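Local coordinates for protein methyltransferase type 12 (Clostridium thermocellum, PDB 3JWG) that probably methylates the 2'-hydroxyl of the 3'-terminal nucleotide of small RNAs, using S-adenosyl-L-methionine, through the magnesium-binding C-terminal methyltransferase domain described here, at residues 170-175 with 186-191. Residues are numbered along the deposited sequence; the frame is centred on the assembly and turned at random.
Sequences EFQTWA and VRFLQI. Unlike the reference sequence in segment 170-175: Gln172 (reference Glu).
The ring of Phe188 is wedged against helix 168-182, with Gln172 over one face and Ala175 at its edge. The contact packs this helix on strand 184-191, an outermost strand of the seven-stranded sheet, whose 3-2-1-4-5-7-6 order marks the Rossmann-like fold of class I methyltransferases. Helix and strand follow each other in the chain and run nearly antiparallel; the axes of 170-175 and 186-191 are inclined at 161° and approach to 9.8 Å.

Gln172, a glutamate in the reference sequence, lays its aliphatic stem on the ring: CG sits 3.5 Å from the centroid of Phe188, only 5° off the normal, a well-centred CH-pi contact. With CG anti to the carbonyl carbon and the chain extended beyond it, the amide is carried on past the CD2 side of the ring, where CD lies 4.1 Å from CD2 of Phe188. The amide plane is moderately tilted from that of the ring. Ala175 approaches in the ring plane instead, its CB 3.4 Å from CE1 of Phe188, a close edge contact. Phe171 adds a second ring to the group, set obliquely to that of Phe188, with planes at 70° and CE2 3.9 Å from CD1 of Phe188. Its CG is anti to the backbone N, directing the ring towards the sheet, where it also touches Gln203, Val138 and Thr140.

Strand 184-191 is fixed to its sheet neighbour 202-209 by backbone hydrogen bonds pairing Arg187 with Val206 and Leu189 with Met204. Phe207 of that strand touches both Ala175 and Val186. Val186 adds a looser contact beside Ala175, its CG2 4.4 Å from CB of Ala175.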
loop_
_atom_site.group_PDB
_atom_site.type_symbol
_atom_site.label_atom_id
_atom_site.label_comp_id
_atom_site.label_asym_id
_atom_site.label_seq_id
_atom_site.Cartn_x
_atom_site.Cartn_y
_atom_site.Cartn_z
ATOM N N GLU A 170 8.965 -12.319 -9.913
ATOM C CA GLU A 170 7.521 -12.498 -9.871
ATOM C C GLU A 170 6.821 -11.159 -9.718
ATOM O O GLU A 170 5.835 -10.896 -10.391
ATOM C CB GLU A 170 7.130 -13.417 -8.717
ATOM C CG GLU A 170 7.650 -14.833 -8.893
ATOM C CD GLU A 170 7.237 -15.745 -7.771
ATOM O OE1 GLU A 170 7.241 -15.293 -6.605
ATOM O OE2 GLU A 170 6.923 -16.923 -8.055
ATOM N N PHE A 171 7.335 -10.310 -8.834
ATOM C CA PHE A 171 6.715 -9.008 -8.633
ATOM C C PHE A 171 6.844 -8.113 -9.863
ATOM O O PHE A 171 5.880 -7.481 -10.287
ATOM C CB PHE A 171 7.333 -8.285 -7.437
ATOM C CG PHE A 171 6.732 -6.921 -7.175
ATOM C CD1 PHE A 171 5.404 -6.797 -6.784
ATOM C CD2 PHE A 171 7.495 -5.764 -7.311
ATOM C CE1 PHE A 171 4.839 -5.534 -6.529
ATOM C CE2 PHE A 171 6.945 -4.499 -7.058
ATOM C CZ PHE A 171 5.611 -4.385 -6.666
ATOM N N GLN A 172 8.041 -8.047 -10.430
ATOM C CA GLN A 172 8.251 -7.194 -11.591
ATOM C C GLN A 172 7.470 -7.668 -12.804
ATOM O O GLN A 172 6.928 -6.853 -13.552
ATOM C CB GLN A 172 9.745 -7.088 -11.888
ATOM C CG GLN A 172 10.461 -6.214 -10.874
ATOM C CD GLN A 172 11.965 -6.305 -10.971
ATOM O OE1 GLN A 172 12.515 -6.545 -12.045
ATOM N NE2 GLN A 172 12.643 -6.103 -9.847
ATOM N N THR A 173 7.389 -8.983 -12.989
ATOM C CA THR A 173 6.636 -9.540 -14.108
ATOM C C THR A 173 5.163 -9.160 -13.938
ATOM O O THR A 173 4.498 -8.736 -14.889
ATOM C CB THR A 173 6.757 -11.078 -14.148
ATOM O OG1 THR A 173 8.133 -11.440 -14.320
ATOM C CG2 THR A 173 5.934 -11.652 -15.299
ATOM N N TRP A 174 4.666 -9.317 -12.716
ATOM C CA TRP A 174 3.285 -8.978 -12.392
ATOM C C TRP A 174 3.033 -7.489 -12.613
ATOM O O TRP A 174 2.053 -7.101 -13.245
ATOM C CB TRP A 174 2.986 -9.315 -10.930
ATOM C CG TRP A 174 1.665 -8.783 -10.468
ATOM C CD1 TRP A 174 0.433 -9.332 -10.692
ATOM C CD2 TRP A 174 1.439 -7.573 -9.733
ATOM N NE1 TRP A 174 -0.546 -8.541 -10.141
ATOM C CE2 TRP A 174 0.043 -7.454 -9.545
ATOM C CE3 TRP A 174 2.281 -6.576 -9.212
ATOM C CZ2 TRP A 174 -0.537 -6.375 -8.861
ATOM C CZ3 TRP A 174 1.704 -5.499 -8.528
ATOM C CH2 TRP A 174 0.311 -5.412 -8.360
ATOM N N ALA A 175 3.918 -6.658 -12.077
ATOM C CA ALA A 175 3.778 -5.211 -12.206
ATOM C C ALA A 175 3.764 -4.745 -13.661
ATOM O O ALA A 175 2.910 -3.951 -14.054
ATOM C CB ALA A 175 4.889 -4.510 -11.453
ATOM N N VAL A 186 5.390 1.812 -15.011
ATOM C CA VAL A 186 5.827 1.457 -13.666
ATOM C C VAL A 186 7.343 1.436 -13.520
ATOM O O VAL A 186 8.068 1.144 -14.474
ATOM C CB VAL A 186 5.221 0.073 -13.241
ATOM C CG1 VAL A 186 5.755 -1.033 -14.129
ATOM C CG2 VAL A 186 5.525 -0.212 -11.775
ATOM N N ARG A 187 7.816 1.790 -12.328
ATOM C CA ARG A 187 9.244 1.794 -12.028
ATOM C C ARG A 187 9.402 1.083 -10.692
ATOM O O ARG A 187 8.462 1.043 -9.890
ATOM C CB ARG A 187 9.796 3.230 -11.957
ATOM C CG ARG A 187 9.374 4.041 -10.741
ATOM C CD ARG A 187 9.820 5.498 -10.897
ATOM N NE ARG A 187 9.548 6.315 -9.714
ATOM C CZ ARG A 187 10.304 6.339 -8.622
ATOM N NH1 ARG A 187 11.395 5.589 -8.549
ATOM N NH2 ARG A 187 9.973 7.123 -7.597
ATOM N N PHE A 188 10.581 0.513 -10.459
ATOM C CA PHE A 188 10.824 -0.232 -9.230
ATOM C C PHE A 188 11.858 0.375 -8.317
ATOM O O PHE A 188 12.813 1.019 -8.763
ATOM C CB PHE A 188 11.232 -1.669 -9.576
ATOM C CG PHE A 188 10.226 -2.378 -10.427
ATOM C CD1 PHE A 188 9.023 -2.815 -9.882
ATOM C CD2 PHE A 188 10.447 -2.550 -11.789
ATOM C CE1 PHE A 188 8.056 -3.404 -10.683
ATOM C CE2 PHE A 188 9.480 -3.140 -12.600
ATOM C CZ PHE A 188 8.282 -3.568 -12.045
ATOM N N LEU A 189 11.647 0.162 -7.023
ATOM C CA LEU A 189 12.540 0.656 -5.995
ATOM C C LEU A 189 12.927 -0.494 -5.070
ATOM O O LEU A 189 12.212 -1.498 -4.961
ATOM C CB LEU A 189 11.864 1.760 -5.175
ATOM C CG LEU A 189 11.526 3.082 -5.872
ATOM C CD1 LEU A 189 10.459 2.859 -6.924
ATOM C CD2 LEU A 189 11.047 4.088 -4.844
ATOM N N GLN A 190 14.068 -0.338 -4.415
ATOM C CA GLN A 190 14.566 -1.328 -3.477
ATOM C C GLN A 190 14.585 -0.655 -2.111
ATOM O O GLN A 190 15.411 0.222 -1.854
ATOM C CB GLN A 190 15.981 -1.763 -3.874
ATOM C CG GLN A 190 16.049 -2.517 -5.194
ATOM C CD GLN A 190 17.478 -2.747 -5.666
ATOM O OE1 GLN A 190 18.157 -1.817 -6.116
ATOM N NE2 GLN A 190 17.945 -3.989 -5.559
ATOM N N ILE A 191 13.655 -1.044 -1.247
ATOM C CA ILE A 191 13.581 -0.464 0.089
ATOM C C ILE A 191 14.411 -1.289 1.057
ATOM O O ILE A 191 14.301 -2.518 1.098
ATOM C CB ILE A 191 12.118 -0.390 0.604
ATOM C CG1 ILE A 191 11.366 0.737 -0.107
ATOM C CG2 ILE A 191 12.102 -0.127 2.108
ATOM C CD1 ILE A 191 11.361 0.633 -1.613
#